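PDB 1U0L: probable GTPase engC from Thermotoga maritima, which probably assists late maturation of the 30S ribosomal subunit as a circularly permuted, zinc-binding GTPase that hydrolyses GTP slowly. Local coordinates for residues E112-E117 / P229-L234; V119-K124 / E161-Y166; K124-D129 / A154-G159. All coordinates share one frame; numbering follows the deposited sequence.

Interaction 1. Residues E112-E117 / P229-L234; sequences EKNELE and PGFANL
Phe231 points its ring at the turn that ends helix 101-113, and Asn114 and Leu116 receive it. Both meet the rim of the ring, near its plane, and neither lies over a face. From Asn114 the amide nitrogen ND2 comes within 3.6 Å of Phe231 CE2. The two side chains approach from opposite directions, with the amide plane turned 44° from the ring. This is van der Waals contact: the polar need of ND2 is met by a hydrogen bond to Leu110 O, one turn back in the helix. With CG beside the backbone N (chi1 -75°), the Asn114 amide can fold back to that carbonyl and still leave ND2 next to the ring. Leu116 adds the apolar part, its CD1 methyl standing 4.2 Å from Phe231 CZ. Leu110 and Leu77 also touch the ring, so the phenyl group is buried among aliphatic neighbours from the helix and from strand 76-77.

The backbones stay far apart, the nearest alpha carbons being Asn114 CA and Phe231 CA at 10.7 Å; the aromatic side chain spans about half of that gap, and Asn114 and Leu116 fill the rest. Each segment contains a tight change of direction. Leu234 N bonds Phe231 O at 2.8 Å in a type I turn, while Glu115 N bonds Glu112 O at 2.7 Å, and the positive phi of Glu115 then turns the chain out of the helix. On one side, then, is a Schellman motif closing a helix before strand 117-122; on the other is the chain leaving Pro229 and Gly230, the last two residues of the DTPG sequence that forms the G3 motif of P-loop GTPases.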
loop_
_atom_site.group_PDB
_atom_site.type_symbol
_atom_site.label_atom_id
_atom_site.label_comp_id
_atom_site.label_asym_id
_atom_site.label_seq_id
_atom_site.Cartn_x
_atom_site.Cartn_y
_atom_site.Cartn_z
ATOM N N GLU A 112 2.267 -2.666 -6.745
ATOM C CA GLU A 112 3.435 -3.121 -7.470
ATOM C C GLU A 112 4.112 -1.916 -8.136
ATOM O O GLU A 112 5.331 -1.745 -8.066
ATOM C CB GLU A 112 3.034 -4.163 -8.517
ATOM C CG GLU A 112 3.917 -5.402 -8.535
ATOM C CD GLU A 112 3.644 -6.343 -7.371
ATOM O OE1 GLU A 112 4.286 -7.414 -7.299
ATOM O OE2 GLU A 112 2.783 -6.023 -6.520
ATOM N N LYS A 113 3.316 -1.069 -8.771
ATOM C CA LYS A 113 3.878 0.090 -9.426
ATOM C C LYS A 113 4.735 0.922 -8.477
ATOM O O LYS A 113 5.788 1.430 -8.872
ATOM C CB LYS A 113 2.787 0.969 -10.015
ATOM C CG LYS A 113 3.363 2.200 -10.630
ATOM C CD LYS A 113 2.327 3.147 -11.164
ATOM C CE LYS A 113 3.034 4.335 -11.820
ATOM N NZ LYS A 113 4.122 3.884 -12.777
ATOM N N ASN A 114 4.296 1.074 -7.233
ATOM C CA ASN A 114 5.060 1.862 -6.264
ATOM C C ASN A 114 6.087 1.026 -5.525
ATOM O O ASN A 114 6.677 1.478 -4.537
ATOM C CB ASN A 114 4.121 2.539 -5.277
ATOM C CG ASN A 114 3.406 3.705 -5.896
ATOM O OD1 ASN A 114 3.900 4.835 -5.879
ATOM N ND2 ASN A 114 2.248 3.440 -6.484
ATOM N N GLU A 115 6.292 -0.188 -6.036
ATOM C CA GLU A 115 7.243 -1.146 -5.487
ATOM C C GLU A 115 7.050 -1.315 -3.992
ATOM O O GLU A 115 7.845 -0.831 -3.194
ATOM C CB GLU A 115 8.675 -0.704 -5.803
ATOM C CG GLU A 115 8.924 -0.458 -7.291
ATOM C CD GLU A 115 10.386 -0.218 -7.616
ATOM O OE1 GLU A 115 10.984 0.721 -7.039
ATOM O OE2 GLU A 115 10.937 -0.967 -8.452
ATOM N N LEU A 116 5.976 -2.005 -3.621
ATOM C CA LEU A 116 5.653 -2.236 -2.217
ATOM C C LEU A 116 5.291 -3.686 -1.970
ATOM O O LEU A 116 4.778 -4.370 -2.846
ATOM C CB LEU A 116 4.470 -1.355 -1.786
ATOM C CG LEU A 116 4.517 0.138 -2.130
ATOM C CD1 LEU A 116 3.216 0.831 -1.727
ATOM C CD2 LEU A 116 5.697 0.774 -1.420
ATOM N N GLU A 117 5.583 -4.162 -0.771
ATOM C CA GLU A 117 5.227 -5.515 -0.402
ATOM C C GLU A 117 3.725 -5.394 -0.170
ATOM O O GLU A 117 3.254 -4.368 0.324
ATOM C CB GLU A 117 5.909 -5.907 0.908
ATOM C CG GLU A 117 7.399 -6.059 0.822
ATOM C CD GLU A 117 7.789 -7.266 0.009
ATOM O OE1 GLU A 117 7.463 -7.303 -1.196
ATOM O OE2 GLU A 117 8.419 -8.185 0.579
ATOM N N PRO A 229 -6.139 5.900 4.360
ATOM C CA PRO A 229 -5.883 4.718 3.522
ATOM C C PRO A 229 -5.152 4.997 2.227
ATOM O O PRO A 229 -5.178 6.122 1.711
ATOM C CB PRO A 229 -7.280 4.147 3.265
ATOM C CG PRO A 229 -8.115 4.722 4.349
ATOM C CD PRO A 229 -7.587 6.134 4.462
ATOM N N GLY A 230 -4.533 3.937 1.706
ATOM C CA GLY A 230 -3.769 4.000 0.478
ATOM C C GLY A 230 -4.428 4.673 -0.702
ATOM O O GLY A 230 -5.039 5.743 -0.579
ATOM N N PHE A 231 -4.308 4.032 -1.858
ATOM C CA PHE A 231 -4.840 4.563 -3.102
ATOM C C PHE A 231 -6.351 4.446 -3.193
ATOM O O PHE A 231 -6.877 3.833 -4.125
ATOM C CB PHE A 231 -4.222 3.822 -4.273
ATOM C CG PHE A 231 -2.936 3.124 -3.942
ATOM C CD1 PHE A 231 -2.935 2.008 -3.117
ATOM C CD2 PHE A 231 -1.731 3.559 -4.490
ATOM C CE1 PHE A 231 -1.756 1.330 -2.842
ATOM C CE2 PHE A 231 -0.548 2.890 -4.224
ATOM C CZ PHE A 231 -0.558 1.770 -3.398
ATOM N N ALA A 232 -7.045 5.050 -2.234
ATOM C CA ALA A 232 -8.496 5.007 -2.190
ATOM C C ALA A 232 -9.143 5.492 -3.472
ATOM O O ALA A 232 -10.280 5.127 -3.770
ATOM C CB ALA A 232 -9.005 5.814 -1.015
ATOM N N ASN A 233 -8.435 6.306 -4.241
ATOM C CA ASN A 233 -9.013 6.803 -5.477
ATOM C C ASN A 233 -8.714 5.900 -6.669
ATOM O O ASN A 233 -9.004 6.263 -7.808
ATOM C CB ASN A 233 -8.531 8.217 -5.761
ATOM C CG ASN A 233 -7.040 8.305 -5.834
ATOM O OD1 ASN A 233 -6.403 7.599 -6.613
ATOM N ND2 ASN A 233 -6.463 9.175 -5.018
ATOM N N LEU A 234 -8.139 4.727 -6.406
ATOM C CA LEU A 234 -7.833 3.762 -7.460
ATOM C C LEU A 234 -7.534 4.438 -8.801
ATOM O O LEU A 234 -8.196 4.165 -9.801
ATOM C CB LEU A 234 -9.018 2.803 -7.626
ATOM C CG LEU A 234 -9.313 1.860 -6.453
ATOM C CD1 LEU A 234 -10.733 1.329 -6.556
ATOM C CD2 LEU A 234 -8.312 0.698 -6.441
#

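Interaction 2. Residues V119-K124 / E161-Y166. With GDP (guanosine-5'-diphosphate), chain E.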
loop_
_atom_site.group_PDB
_atom_site.type_symbol
_atom_site.label_atom_id
_atom_site.label_comp_id
_atom_site.label_asym_id
_atom_site.label_seq_id
_atom_site.Cartn_x
_atom_site.Cartn_y
_atom_site.Cartn_z
ATOM N N VAL A 119 0.257 -7.361 1.487
ATOM C CA VAL A 119 -0.298 -8.443 2.281
ATOM C C VAL A 119 -1.812 -8.369 2.162
ATOM O O VAL A 119 -2.440 -7.409 2.613
ATOM C CB VAL A 119 0.118 -8.335 3.730
ATOM C CG1 VAL A 119 -0.699 -9.293 4.579
ATOM C CG2 VAL A 119 1.582 -8.667 3.834
ATOM N N MET A 120 -2.384 -9.384 1.524
ATOM C CA MET A 120 -3.825 -9.461 1.302
ATOM C C MET A 120 -4.526 -9.991 2.542
ATOM O O MET A 120 -4.146 -11.033 3.087
ATOM C CB MET A 120 -4.115 -10.371 0.098
ATOM C CG MET A 120 -5.585 -10.468 -0.290
ATOM S SD MET A 120 -5.891 -11.284 -1.894
ATOM C CE MET A 120 -4.857 -10.251 -2.991
ATOM N N VAL A 121 -5.541 -9.266 2.998
ATOM C CA VAL A 121 -6.285 -9.701 4.179
ATOM C C VAL A 121 -7.790 -9.892 3.940
ATOM O O VAL A 121 -8.526 -8.915 3.803
ATOM C CB VAL A 121 -6.139 -8.702 5.361
ATOM C CG1 VAL A 121 -6.934 -9.225 6.537
ATOM C CG2 VAL A 121 -4.671 -8.490 5.742
ATOM N N ILE A 122 -8.244 -11.142 3.893
ATOM C CA ILE A 122 -9.673 -11.428 3.721
ATOM C C ILE A 122 -10.298 -11.208 5.100
ATOM O O ILE A 122 -10.155 -12.049 5.994
ATOM C CB ILE A 122 -9.942 -12.904 3.357
ATOM C CG1 ILE A 122 -9.050 -13.355 2.196
ATOM C CG2 ILE A 122 -11.444 -13.084 3.045
ATOM C CD1 ILE A 122 -9.602 -13.016 0.865
ATOM N N ASN A 123 -11.002 -10.100 5.276
ATOM C CA ASN A 123 -11.605 -9.789 6.574
ATOM C C ASN A 123 -13.085 -10.203 6.768
ATOM O O ASN A 123 -13.744 -10.679 5.842
ATOM C CB ASN A 123 -11.457 -8.286 6.825
ATOM C CG ASN A 123 -11.819 -7.891 8.244
ATOM O OD1 ASN A 123 -12.397 -6.815 8.469
ATOM N ND2 ASN A 123 -11.475 -8.752 9.211
ATOM N N LYS A 124 -13.594 -10.017 7.985
ATOM C CA LYS A 124 -14.987 -10.334 8.301
ATOM C C LYS A 124 -15.311 -11.820 8.181
ATOM O O LYS A 124 -16.429 -12.186 7.821
ATOM C CB LYS A 124 -15.941 -9.562 7.377
ATOM C CG LYS A 124 -15.867 -8.040 7.445
ATOM C CD LYS A 124 -17.238 -7.436 7.135
ATOM C CE LYS A 124 -17.176 -6.052 6.487
ATOM N NZ LYS A 124 -16.817 -5.001 7.442
ATOM N N GLU A 161 -3.111 -11.516 15.389
ATOM C CA GLU A 161 -1.770 -11.790 15.875
ATOM C C GLU A 161 -0.849 -12.165 14.708
ATOM O O GLU A 161 0.304 -11.742 14.660
ATOM C CB GLU A 161 -1.817 -12.889 16.941
ATOM C CG GLU A 161 -1.206 -12.467 18.282
ATOM C CD GLU A 161 -1.598 -11.041 18.728
ATOM O OE1 GLU A 161 -2.798 -10.788 18.986
ATOM O OE2 GLU A 161 -0.699 -10.169 18.821
ATOM N N GLU A 162 -1.368 -12.931 13.755
ATOM C CA GLU A 162 -0.576 -13.316 12.602
ATOM C C GLU A 162 -0.311 -12.089 11.746
ATOM O O GLU A 162 0.729 -11.992 11.114
ATOM C CB GLU A 162 -1.297 -14.350 11.732
ATOM C CG GLU A 162 -0.467 -14.769 10.517
ATOM C CD GLU A 162 -1.228 -15.614 9.496
ATOM O OE1 GLU A 162 -2.049 -16.469 9.897
ATOM O OE2 GLU A 162 -0.984 -15.438 8.277
ATOM N N LEU A 163 -1.261 -11.160 11.710
ATOM C CA LEU A 163 -1.099 -9.965 10.897
ATOM C C LEU A 163 -0.136 -8.992 11.554
ATOM O O LEU A 163 0.552 -8.228 10.873
ATOM C CB LEU A 163 -2.448 -9.286 10.654
ATOM C CG LEU A 163 -2.415 -7.988 9.830
ATOM C CD1 LEU A 163 -1.935 -8.302 8.416
ATOM C CD2 LEU A 163 -3.789 -7.331 9.808
ATOM N N LYS A 164 -0.091 -9.008 12.882
ATOM C CA LYS A 164 0.825 -8.139 13.607
ATOM C C LYS A 164 2.223 -8.524 13.160
ATOM O O LYS A 164 3.128 -7.696 13.105
ATOM C CB LYS A 164 0.706 -8.364 15.108
ATOM C CG LYS A 164 -0.190 -7.387 15.830
ATOM C CD LYS A 164 -0.415 -7.856 17.258
ATOM C CE LYS A 164 -1.407 -6.977 17.983
ATOM N NZ LYS A 164 -1.876 -7.654 19.221
ATOM N N GLU A 165 2.390 -9.792 12.819
ATOM C CA GLU A 165 3.686 -10.264 12.389
ATOM C C GLU A 165 4.228 -9.571 11.144
ATOM O O GLU A 165 5.435 -9.441 11.012
ATOM C CB GLU A 165 3.660 -11.774 12.180
ATOM C CG GLU A 165 4.923 -12.426 12.675
ATOM C CD GLU A 165 5.306 -11.925 14.064
ATOM O OE1 GLU A 165 4.531 -12.172 15.017
ATOM O OE2 GLU A 165 6.375 -11.275 14.197
ATOM N N TYR A 166 3.366 -9.122 10.236
ATOM C CA TYR A 166 3.854 -8.448 9.031
ATOM C C TYR A 166 4.034 -6.963 9.235
ATOM O O TYR A 166 4.828 -6.334 8.540
ATOM C CB TYR A 166 2.904 -8.587 7.839
ATOM C CG TYR A 166 2.669 -9.972 7.339
ATOM C CD1 TYR A 166 1.770 -10.816 7.978
ATOM C CD2 TYR A 166 3.359 -10.454 6.236
ATOM C CE1 TYR A 166 1.568 -12.115 7.528
ATOM C CE2 TYR A 166 3.169 -11.752 5.780
ATOM C CZ TYR A 166 2.274 -12.575 6.436
ATOM O OH TYR A 166 2.104 -13.866 6.025
HETATM P PB GDP E . -13.300 0.837 6.731
HETATM O O1B GDP E . -12.644 -0.188 5.857
HETATM O O2B GDP E . -14.014 1.930 5.951
HETATM O O3B GDP E . -12.340 1.458 7.769
HETATM O O3A GDP E . -14.481 0.029 7.590
HETATM P PA GDP E . -14.759 0.010 9.135
HETATM O O1A GDP E . -15.299 1.321 9.609
HETATM O O2A GDP E . -13.526 -0.478 9.885
HETATM O "O5'" GDP E . -15.881 -1.149 9.293
HETATM C "C5'" GDP E . -17.164 -0.965 8.687
HETATM C "C4'" GDP E . -18.223 -1.665 9.484
HETATM O "O4'" GDP E . -17.926 -3.079 9.425
HETATM C "C3'" GDP E . -18.362 -1.237 10.981
HETATM O "O3'" GDP E . -19.824 -0.988 11.220
HETATM C "C2'" GDP E . -17.869 -2.452 11.777
HETATM O "O2'" GDP E . -18.686 -2.611 12.931
HETATM C "C1'" GDP E . -17.896 -3.617 10.716
HETATM N N9 GDP E . -16.672 -4.633 10.723
HETATM C C8 GDP E . -15.367 -4.327 10.490
HETATM N N7 GDP E . -14.599 -5.433 10.554
HETATM C C5 GDP E . -15.473 -6.474 10.835
HETATM C C6 GDP E . -15.226 -7.868 11.012
HETATM O O6 GDP E . -14.132 -8.431 10.933
HETATM N N1 GDP E . -16.385 -8.620 11.294
HETATM C C2 GDP E . -17.642 -8.045 11.391
HETATM N N2 GDP E . -18.680 -8.852 11.671
HETATM N N3 GDP E . -17.868 -6.717 11.219
HETATM C C4 GDP E . -16.749 -6.001 10.950
#
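Val119 leans on the ring of Tyr166, and its two methyls do different work. CG2 makes the nearest approach, 3.5 Å to Tyr166 CD2, while CG1 stands over one face of the ring and also reaches Leu163 CD1 at 4.2 Å. That division follows from the valine rotamer, with CG1 anti to the backbone N (chi1 168°) and CG2 beside it. Two residues on, Val121 turns the same way off strand 117-122, and its CG2 lies 3.8 Å from Leu163 CD1, these two side chains meeting at about a right angle. One leucine methyl therefore serves both valines. Helix 160-167 runs nearly antiparallel to the strand, at 162°, with the local axes 10.7 Å apart. Val150 of the neighbouring strand touches Val121 and Tyr166, and Ile189 of helix 182-189 closes on Leu163.

Beyond the strand the segment enters the NKxD (G4) motif and turns to the nucleotide. The aliphatic part of Lys124 runs along one face of the guanine, CG being 3.6 Å from C6 of GDP. Bends at chi2 and chi4 bring its ammonium round to the ribose, where Lys124 NZ bonds O4' of GDP at 3.0 Å; NZ also bonds Gly179 O in the P-loop. Cut back to an alanine, this position would probably leave that face of the base uncovered, and ribose O4' and the Gly179 carbonyl without their shared donor.

Chemically the segment is split. The strand meets the helix through methyls and a ring, contacts that depend on shape and burial and set no exact direction, whereas the lysine after it makes directed bonds that tie the nucleotide to the P-loop.

Interaction 3. Residues K124-D129 / A154-G159. With GDP (guanosine-5'-diphosphate), chain E.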
loop_
_atom_site.group_PDB
_atom_site.type_symbol
_atom_site.label_atom_id
_atom_site.label_comp_id
_atom_site.label_asym_id
_atom_site.label_seq_id
_atom_site.Cartn_x
_atom_site.Cartn_y
_atom_site.Cartn_z
ATOM N N LYS A 124 -13.594 -10.017 7.985
ATOM C CA LYS A 124 -14.987 -10.334 8.301
ATOM C C LYS A 124 -15.311 -11.820 8.181
ATOM O O LYS A 124 -16.429 -12.186 7.821
ATOM C CB LYS A 124 -15.941 -9.562 7.377
ATOM C CG LYS A 124 -15.867 -8.040 7.445
ATOM C CD LYS A 124 -17.238 -7.436 7.135
ATOM C CE LYS A 124 -17.176 -6.052 6.487
ATOM N NZ LYS A 124 -16.817 -5.001 7.442
ATOM N N MET A 125 -14.340 -12.675 8.480
ATOM C CA MET A 125 -14.553 -14.109 8.372
ATOM C C MET A 125 -15.687 -14.581 9.268
ATOM O O MET A 125 -16.398 -15.535 8.939
ATOM C CB MET A 125 -13.275 -14.859 8.732
ATOM C CG MET A 125 -12.106 -14.632 7.776
ATOM S SD MET A 125 -12.234 -15.461 6.179
ATOM C CE MET A 125 -12.304 -17.143 6.722
ATOM N N ASP A 126 -15.864 -13.905 10.396
ATOM C CA ASP A 126 -16.900 -14.285 11.349
ATOM C C ASP A 126 -18.298 -14.220 10.765
ATOM O O ASP A 126 -19.235 -14.798 11.311
ATOM C CB ASP A 126 -16.842 -13.388 12.583
ATOM C CG ASP A 126 -17.055 -11.930 12.243
ATOM O OD1 ASP A 126 -16.106 -11.306 11.725
ATOM O OD2 ASP A 126 -18.167 -11.413 12.475
ATOM N N LEU A 127 -18.432 -13.523 9.646
ATOM C CA LEU A 127 -19.729 -13.343 9.002
ATOM C C LEU A 127 -20.045 -14.360 7.914
ATOM O O LEU A 127 -21.200 -14.525 7.530
ATOM C CB LEU A 127 -19.773 -11.950 8.380
ATOM C CG LEU A 127 -20.806 -10.903 8.780
ATOM C CD1 LEU A 127 -20.729 -10.611 10.272
ATOM C CD2 LEU A 127 -20.533 -9.641 7.963
ATOM N N TYR A 128 -19.020 -15.047 7.427
ATOM C CA TYR A 128 -19.181 -15.981 6.326
ATOM C C TYR A 128 -19.802 -17.340 6.561
ATOM O O TYR A 128 -19.401 -18.063 7.462
ATOM C CB TYR A 128 -17.832 -16.176 5.652
ATOM C CG TYR A 128 -17.200 -14.884 5.198
ATOM C CD1 TYR A 128 -17.968 -13.726 5.038
ATOM C CD2 TYR A 128 -15.839 -14.823 4.901
ATOM C CE1 TYR A 128 -17.395 -12.537 4.594
ATOM C CE2 TYR A 128 -15.258 -13.644 4.451
ATOM C CZ TYR A 128 -16.044 -12.501 4.301
ATOM O OH TYR A 128 -15.479 -11.327 3.850
ATOM N N ASP A 129 -20.776 -17.679 5.719
ATOM C CA ASP A 129 -21.438 -18.977 5.774
ATOM C C ASP A 129 -20.712 -19.868 4.768
ATOM O O ASP A 129 -19.658 -19.486 4.247
ATOM C CB ASP A 129 -22.924 -18.854 5.416
ATOM C CG ASP A 129 -23.164 -18.249 4.026
ATOM O OD1 ASP A 129 -24.231 -17.617 3.843
ATOM O OD2 ASP A 129 -22.311 -18.412 3.122
ATOM N N ALA A 154 -11.909 -8.534 12.634
ATOM C CA ALA A 154 -11.648 -7.441 13.555
ATOM C C ALA A 154 -12.397 -7.710 14.857
ATOM O O ALA A 154 -11.890 -7.431 15.944
ATOM C CB ALA A 154 -12.105 -6.126 12.951
ATOM N N LYS A 155 -13.600 -8.271 14.731
ATOM C CA LYS A 155 -14.449 -8.589 15.879
ATOM C C LYS A 155 -13.942 -9.757 16.731
ATOM O O LYS A 155 -13.647 -9.602 17.915
ATOM C CB LYS A 155 -15.867 -8.905 15.393
ATOM C CG LYS A 155 -16.629 -7.729 14.812
ATOM C CD LYS A 155 -17.001 -6.712 15.889
ATOM C CE LYS A 155 -17.809 -5.555 15.309
ATOM N NZ LYS A 155 -19.094 -6.021 14.702
ATOM N N THR A 156 -13.869 -10.932 16.120
ATOM C CA THR A 156 -13.417 -12.140 16.796
ATOM C C THR A 156 -11.946 -12.106 17.194
ATOM O O THR A 156 -11.535 -12.755 18.159
ATOM C CB THR A 156 -13.605 -13.349 15.897
ATOM O OG1 THR A 156 -14.993 -13.556 15.672
ATOM C CG2 THR A 156 -13.037 -14.574 16.538
ATOM N N GLY A 157 -11.153 -11.360 16.433
ATOM C CA GLY A 157 -9.736 -11.276 16.720
ATOM C C GLY A 157 -8.966 -12.275 15.880
ATOM O O GLY A 157 -7.738 -12.306 15.894
ATOM N N MET A 158 -9.692 -13.092 15.128
ATOM C CA MET A 158 -9.052 -14.086 14.291
ATOM C C MET A 158 -8.115 -13.482 13.267
ATOM O O MET A 158 -8.480 -12.549 12.536
ATOM C CB MET A 158 -10.089 -14.926 13.570
ATOM C CG MET A 158 -9.513 -15.735 12.429
ATOM S SD MET A 158 -10.703 -16.933 11.842
ATOM C CE MET A 158 -11.059 -16.263 10.256
ATOM N N GLY A 159 -6.901 -14.031 13.238
ATOM C CA GLY A 159 -5.869 -13.622 12.299
ATOM C C GLY A 159 -5.085 -12.364 12.602
ATOM O O GLY A 159 -4.145 -12.063 11.877
HETATM P PB GDP E . -13.300 0.837 6.731
HETATM O O1B GDP E . -12.644 -0.188 5.857
HETATM O O2B GDP E . -14.014 1.930 5.951
HETATM O O3B GDP E . -12.340 1.458 7.769
HETATM O O3A GDP E . -14.481 0.029 7.590
HETATM P PA GDP E . -14.759 0.010 9.135
HETATM O O1A GDP E . -15.299 1.321 9.609
HETATM O O2A GDP E . -13.526 -0.478 9.885
HETATM O "O5'" GDP E . -15.881 -1.149 9.293
HETATM C "C5'" GDP E . -17.164 -0.965 8.687
HETATM C "C4'" GDP E . -18.223 -1.665 9.484
HETATM O "O4'" GDP E . -17.926 -3.079 9.425
HETATM C "C3'" GDP E . -18.362 -1.237 10.981
HETATM O "O3'" GDP E . -19.824 -0.988 11.220
HETATM C "C2'" GDP E . -17.869 -2.452 11.777
HETATM O "O2'" GDP E . -18.686 -2.611 12.931
HETATM C "C1'" GDP E . -17.896 -3.617 10.716
HETATM N N9 GDP E . -16.672 -4.633 10.723
HETATM C C8 GDP E . -15.367 -4.327 10.490
HETATM N N7 GDP E . -14.599 -5.433 10.554
HETATM C C5 GDP E . -15.473 -6.474 10.835
HETATM C C6 GDP E . -15.226 -7.868 11.012
HETATM O O6 GDP E . -14.132 -8.431 10.933
HETATM N N1 GDP E . -16.385 -8.620 11.294
HETATM C C2 GDP E . -17.642 -8.045 11.391
HETATM N N2 GDP E . -18.680 -8.852 11.671
HETATM N N3 GDP E . -17.868 -6.717 11.219
HETATM C C4 GDP E . -16.749 -6.001 10.950
#
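Asp126 and Thr156 touch where the two loops come together, Asp126 CB lying 3.6 Å from Thr156 OG1, but the close fit is with the guanine held beside them. The Asp126 carboxylate takes one hydrogen from N1 and one from the 2-amino group. GDP N1 donates to Asp126 OD1 at 2.7 Å in an almost straight bond (178°), and GDP N2 donates to Asp126 OD2, also at 2.7 Å and slightly bent. CG sits between the backbone N and the carbonyl carbon (chi1 60°), a rotamer that carries the carboxylate to the base, and a hydrogen bond between Ser153 OG and OD1 helps fix its rotation. Met158 crosses obliquely toward Met125 in the apolar part of the contact, and Lys151 touches both; the exact spacing of the two methionines is doubtful in this model.

On the facing loop Ala154 N gives its hydrogen to O6 of GDP at 2.8 Å, less directly, at 132°. Lys155 lays CG over the ring 3.6 Å from GDP C2, on the face opposite Lys124. These are the G4 (NKxD) and G5 (SAK) motifs of the GTPase fold, and the bonds are consistent with a preference for guanine: an adenine would present neither the N1 hydrogen, the 2-amino group nor O6.

Toward solvent the fit slackens. The end of Lys155 leads away from 124-129, along the nucleotide, and its NZ stays 5.9 Å from Asp126 OD2, near enough perhaps to favour the carboxylate's negative charge without a salt bridge. Thr156 is exposed, and just after it Gly157 and Met158 both face Ser153 in a G1 beta bulge.

All three contacts belong to the circularly permuted GTPase domain. Helix 101-113 ends in interaction 1 and precedes strand 117-122, which carries interaction 2 and lies between strands 149-151 and 87-92 in the domain's six-stranded mixed sheet; the loop after it forms interaction 3. The partners return in reverse order, so the chain between the partners of interaction 1 contains interaction 2, which in turn contains interaction 3. Centres lie about 17 Å apart between interactions 1 and 2, 12 Å between 2 and 3, and 25 Å between 1 and 3. Interactions 2 and 3 share Lys124 and the nucleotide, and probably a hydrogen bond between Tyr128 OH and Asn123 O. The guanine site thus grows from a buried strand's end, away from interaction 1.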